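Local coordinates for ATP-dependent DNA ligase (Mycobacterium tuberculosis, PDB 6NHZ), which seals DNA strand breaks at the expense of ATP, probably acting with Ku in non-homologous end joining of double-strand breaks, at residues Gly161-Ile166 with Lys185-Asn190. The protein carries 1 engineered substitution. Numbering follows the deposited sequence.
Sequences GWEGVI and KDKHWN. With ATP (adenosine-5'-triphosphate), chain B.
Gly164-Ile166 and Lys185-Lys187 are antiparallel strand neighbours in the nucleotidyltransferase domain of the ligase, and one face of the pair lines the ATP pocket. Val165 and Asp186 form the hydrogen-bonded pair, Val165 N to Asp186 O and Asp186 N to Val165 O, both 3.0 Å. Just beyond the strand end His188 N adds a nearly straight bond of 2.8 Å to Glu163 O. Gly164 lets the strands close in: its CA lies 3.1 Å from Asp186 O, a CA-H...O contact.

Ile166, Lys185 and Lys187 share the nucleotide face. Ile166 CD1 rests against the adenine at C4, 3.5 Å away, and lies beside Lys185 CB. Lys185 runs out extended beyond CG, and its NZ hydrogen-bonds to both O1A and O1G of ATP, gripping the alpha and gamma phosphates together. Lys187 instead bends at chi3 (64°), which brings NZ to a 2.8 Å hydrogen bond with ATP O2A and alongside Glu163. The Glu163 OE2 to Lys187 NZ salt bridge is long at 3.6 Å, but a water joins the same two atoms. Glu163 also lies next to a bound magnesium ion and close to the like-charged Asp33; the metal and Lys187 would help to balance the two carboxylates.

Past the strands, the His188 ring edge meets Trp162 O in its plane, through CD2 at 3.2 Å, while NE2 is hydrogen-bonded to Ser157 OG. Helix 150-159, ended by a Schellman motif at Gly161, packs on the Val165 and Asp186 face; strands 26-30 and 12-15 flank the pair within the mixed sheet.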
ATOM      1  N   GLY A 161     -14.152   0.844   2.449  1.00 30.62           N
ATOM      2  CA  GLY A 161     -12.992   1.659   2.744  1.00 27.44           C
ATOM      3  C   GLY A 161     -11.708   1.120   2.168  1.00 28.27           C
ATOM      4  O   GLY A 161     -10.623   1.547   2.577  1.00 26.33           O
ATOM      5  N   TRP A 162     -11.792   0.186   1.225  1.00 24.40           N
ATOM      6  CA  TRP A 162     -10.569  -0.293   0.614  1.00 23.84           C
ATOM      7  C   TRP A 162      -9.989   0.795  -0.287  1.00 21.05           C
ATOM      8  O   TRP A 162     -10.610   1.831  -0.544  1.00 22.03           O
ATOM      9  CB  TRP A 162     -10.826  -1.592  -0.149  1.00 20.76           C
ATOM     10  CG  TRP A 162     -11.304  -2.733   0.745  1.00 25.61           C
ATOM     11  CD1 TRP A 162     -11.121  -2.860   2.101  1.00 26.71           C
ATOM     12  CD2 TRP A 162     -12.071  -3.872   0.341  1.00 26.90           C
ATOM     13  NE1 TRP A 162     -11.716  -4.014   2.555  1.00 24.68           N
ATOM     14  CE2 TRP A 162     -12.305  -4.655   1.493  1.00 26.77           C
ATOM     15  CE3 TRP A 162     -12.576  -4.308  -0.884  1.00 27.69           C
ATOM     16  CZ2 TRP A 162     -13.022  -5.844   1.450  1.00 26.26           C
ATOM     17  CZ3 TRP A 162     -13.288  -5.492  -0.924  1.00 29.12           C
ATOM     18  CH2 TRP A 162     -13.500  -6.252   0.236  1.00 27.82           C
ATOM     19  N   GLU A 163      -8.765   0.559  -0.754  1.00 19.53           N
ATOM     20  CA  GLU A 163      -8.011   1.582  -1.474  1.00 21.82           C
ATOM     21  C   GLU A 163      -8.560   1.833  -2.874  1.00 21.90           C
ATOM     22  O   GLU A 163      -8.379   2.929  -3.430  1.00 18.49           O
ATOM     23  CB  GLU A 163      -6.551   1.125  -1.532  1.00 23.65           C
ATOM     24  CG  GLU A 163      -5.549   2.155  -1.928  1.00 26.68           C
ATOM     25  CD  GLU A 163      -4.134   1.625  -1.846  1.00 31.23           C
ATOM     26  OE1 GLU A 163      -3.948   0.383  -1.870  1.00 26.30           O
ATOM     27  OE2 GLU A 163      -3.208   2.458  -1.744  1.00 30.52           O
ATOM     28  N   GLY A 164      -9.228   0.841  -3.451  1.00 16.98           N
ATOM     29  CA  GLY A 164      -9.647   0.879  -4.836  1.00 16.43           C
ATOM     30  C   GLY A 164      -9.957  -0.534  -5.296  1.00 18.37           C
ATOM     31  O   GLY A 164     -10.194  -1.427  -4.478  1.00 15.79           O
ATOM     32  N   VAL A 165      -9.945  -0.708  -6.615  1.00 16.82           N
ATOM     33  CA  VAL A 165     -10.158  -2.002  -7.264  1.00 13.85           C
ATOM     34  C   VAL A 165      -9.019  -2.240  -8.242  1.00 14.51           C
ATOM     35  O   VAL A 165      -8.537  -1.304  -8.893  1.00 15.42           O
ATOM     36  CB  VAL A 165     -11.507  -2.046  -8.028  1.00 15.23           C
ATOM     37  CG1 VAL A 165     -11.566  -3.259  -8.985  1.00 17.15           C
ATOM     38  CG2 VAL A 165     -12.697  -2.032  -7.073  1.00 15.58           C
ATOM     39  N   ILE A 166      -8.602  -3.490  -8.385  1.00 13.60           N
ATOM     40  CA  ILE A 166      -7.799  -3.885  -9.532  1.00 12.57           C
ATOM     41  C   ILE A 166      -8.595  -4.905 -10.335  1.00 14.35           C
ATOM     42  O   ILE A 166      -8.961  -5.978  -9.823  1.00 12.09           O
ATOM     43  CB  ILE A 166      -6.423  -4.428  -9.122  1.00 15.12           C
ATOM     44  CG1 ILE A 166      -5.707  -3.392  -8.234  1.00 15.24           C
ATOM     45  CG2 ILE A 166      -5.602  -4.776 -10.377  1.00 13.42           C
ATOM     46  CD1 ILE A 166      -4.204  -3.551  -8.230  1.00 17.82           C
ATOM     47  N   LYS A 185      -5.728  -0.653 -12.447  1.00 13.91           N
ATOM     48  CA  LYS A 185      -5.871  -0.221 -11.063  1.00 16.02           C
ATOM     49  C   LYS A 185      -6.579   1.126 -11.014  1.00 17.46           C
ATOM     50  O   LYS A 185      -6.320   2.019 -11.834  1.00 17.19           O
ATOM     51  CB  LYS A 185      -4.529  -0.148 -10.332  1.00 14.84           C
ATOM     52  CG  LYS A 185      -3.423   0.619 -11.059  1.00 17.97           C
ATOM     53  CD  LYS A 185      -2.302   1.031 -10.109  1.00 19.80           C
ATOM     54  CE  LYS A 185      -1.129   1.649 -10.875  1.00 24.99           C
ATOM     55  NZ  LYS A 185      -0.054   2.155  -9.977  1.00 22.83           N
ATOM     56  N   ASP A 186      -7.494   1.244 -10.054  1.00 17.07           N
ATOM     57  CA  ASP A 186      -8.410   2.376  -9.954  1.00 16.71           C
ATOM     58  C   ASP A 186      -8.558   2.692  -8.472  1.00 15.78           C
ATOM     59  O   ASP A 186      -9.175   1.920  -7.731  1.00 16.59           O
ATOM     60  CB  ASP A 186      -9.739   2.008 -10.606  1.00 17.08           C
ATOM     61  CG  ASP A 186     -10.647   3.188 -10.814  1.00 18.82           C
ATOM     62  OD1 ASP A 186     -10.333   4.290 -10.314  1.00 19.73           O
ATOM     63  OD2 ASP A 186     -11.686   2.987 -11.479  1.00 20.07           O
ATOM     64  N   LYS A 187      -7.988   3.812  -8.026  1.00 19.22           N
ATOM     65  CA  LYS A 187      -7.942   4.132  -6.604  1.00 17.91           C
ATOM     66  C   LYS A 187      -9.053   5.098  -6.223  1.00 25.66           C
ATOM     67  O   LYS A 187      -9.454   5.964  -7.006  1.00 25.36           O
ATOM     68  CB  LYS A 187      -6.594   4.742  -6.223  1.00 20.48           C
ATOM     69  CG  LYS A 187      -5.382   3.920  -6.625  1.00 24.18           C
ATOM     70  CD  LYS A 187      -4.090   4.587  -6.206  1.00 27.60           C
ATOM     71  CE  LYS A 187      -3.994   4.693  -4.686  1.00 26.49           C
ATOM     72  NZ  LYS A 187      -2.577   4.891  -4.260  1.00 31.23           N
ATOM     73  N   HIS A 188      -9.522   4.976  -4.988  1.00 20.72           N
ATOM     74  CA  HIS A 188     -10.647   5.817  -4.593  1.00 30.59           C
ATOM     75  C   HIS A 188     -10.218   7.246  -4.295  1.00 35.41           C
ATOM     76  O   HIS A 188     -10.930   8.191  -4.647  1.00 40.78           O
ATOM     77  CB  HIS A 188     -11.361   5.213  -3.394  1.00 28.78           C
ATOM     78  CG  HIS A 188     -12.131   3.979  -3.733  1.00 29.06           C
ATOM     79  ND1 HIS A 188     -13.056   3.941  -4.755  1.00 25.57           N
ATOM     80  CD2 HIS A 188     -12.115   2.736  -3.192  1.00 24.37           C
ATOM     81  CE1 HIS A 188     -13.572   2.726  -4.831  1.00 24.75           C
ATOM     82  NE2 HIS A 188     -13.021   1.977  -3.892  1.00 25.14           N
ATOM     83  N   TRP A 189      -9.066   7.432  -3.662  1.00 34.47           N
ATOM     84  CA  TRP A 189      -8.660   8.750  -3.202  1.00 40.91           C
ATOM     85  C   TRP A 189      -7.399   9.208  -3.919  1.00 44.79           C
ATOM     86  O   TRP A 189      -6.522   8.406  -4.252  1.00 37.75           O
ATOM     87  CB  TRP A 189      -8.448   8.782  -1.677  1.00 41.68           C
ATOM     88  CG  TRP A 189      -9.697   8.448  -0.913  1.00 45.39           C
ATOM     89  CD1 TRP A 189     -10.745   9.299  -0.595  1.00 48.04           C
ATOM     90  CD2 TRP A 189     -10.058   7.150  -0.371  1.00 49.61           C
ATOM     91  NE1 TRP A 189     -11.702   8.608   0.087  1.00 49.07           N
ATOM     92  CE2 TRP A 189     -11.328   7.300   0.248  1.00 49.94           C
ATOM     93  CE3 TRP A 189      -9.438   5.888  -0.352  1.00 46.61           C
ATOM     94  CZ2 TRP A 189     -11.990   6.243   0.875  1.00 53.45           C
ATOM     95  CZ3 TRP A 189     -10.116   4.826   0.283  1.00 47.93           C
ATOM     96  CH2 TRP A 189     -11.349   5.013   0.864  1.00 46.72           C
ATOM     97  N   ASN A 190      -7.334  10.514  -4.167  1.00 49.05           N
ATOM     98  CA  ASN A 190      -6.117  11.130  -4.666  1.00 46.30           C
ATOM     99  C   ASN A 190      -5.058  11.164  -3.565  1.00 43.36           C
ATOM    100  O   ASN A 190      -5.357  11.107  -2.367  1.00 45.02           O
ATOM    101  CB  ASN A 190      -6.396  12.549  -5.167  1.00 45.69           C
ATOM    102  CG  ASN A 190      -7.669  12.639  -5.991  1.00 51.15           C
ATOM    103  OD1 ASN A 190      -8.723  13.034  -5.490  1.00 56.52           O
ATOM    104  ND2 ASN A 190      -7.566  12.301  -7.272  1.00 56.19           N
TER
HETATM  105  PG  ATP B 801       3.009   0.648  -8.609  1.00 24.22           P
HETATM  106  O1G ATP B 801       1.925   0.165  -9.541  1.00 19.88           O
HETATM  107  O2G ATP B 801       4.301   0.928  -9.305  1.00 21.57           O
HETATM  108  O3G ATP B 801       3.166  -0.178  -7.351  1.00 22.58           O
HETATM  109  PB  ATP B 801       2.109   2.601  -6.653  1.00 29.57           P
HETATM  110  O1B ATP B 801       1.669   4.035  -6.801  1.00 33.89           O
HETATM  111  O2B ATP B 801       3.091   2.172  -5.596  1.00 32.42           O
HETATM  112  O3B ATP B 801       2.582   2.138  -8.129  1.00 25.43           O
HETATM  113  PA  ATP B 801      -0.721   2.225  -6.538  1.00 25.00           P
HETATM  114  O1A ATP B 801      -0.881   3.123  -7.740  1.00 25.09           O
HETATM  115  O2A ATP B 801      -1.194   2.670  -5.178  1.00 23.53           O
HETATM  116  O3A ATP B 801       0.795   1.709  -6.429  1.00 26.97           O
HETATM  117  O5' ATP B 801      -1.381   0.776  -6.834  1.00 25.33           O
HETATM  118  C5' ATP B 801      -1.679  -0.046  -5.710  1.00 24.03           C
HETATM  119  C4' ATP B 801      -0.487  -0.949  -5.394  1.00 21.67           C
HETATM  120  O4' ATP B 801      -0.862  -2.047  -4.550  1.00 20.41           O
HETATM  121  C3' ATP B 801       0.090  -1.576  -6.636  1.00 23.92           C
HETATM  122  O3' ATP B 801       1.475  -1.822  -6.398  1.00 20.23           O
HETATM  123  C2' ATP B 801      -0.580  -2.925  -6.685  1.00 20.82           C
HETATM  124  O2' ATP B 801       0.222  -3.818  -7.469  1.00 19.90           O
HETATM  125  C1' ATP B 801      -0.664  -3.312  -5.214  1.00 19.97           C
HETATM  126  N9  ATP B 801      -1.888  -4.118  -5.004  1.00 16.02           N
HETATM  127  C8  ATP B 801      -2.796  -3.926  -4.029  1.00 19.33           C
HETATM  128  N7  ATP B 801      -3.812  -4.820  -4.124  1.00 16.16           N
HETATM  129  C5  ATP B 801      -3.553  -5.596  -5.189  1.00 16.39           C
HETATM  130  C6  ATP B 801      -4.209  -6.743  -5.856  1.00 15.05           C
HETATM  131  N6  ATP B 801      -5.392  -7.237  -5.424  1.00 14.22           N
HETATM  132  N1  ATP B 801      -3.596  -7.259  -6.934  1.00 12.31           N
HETATM  133  C2  ATP B 801      -2.428  -6.789  -7.413  1.00 13.25           C
HETATM  134  N3  ATP B 801      -1.775  -5.754  -6.858  1.00 15.94           N
HETATM  135  C4  ATP B 801      -2.284  -5.132  -5.766  1.00 14.87           C
HETATM  136  O   HOH W   1      -2.856   5.039  -1.370  1.00 41.27           O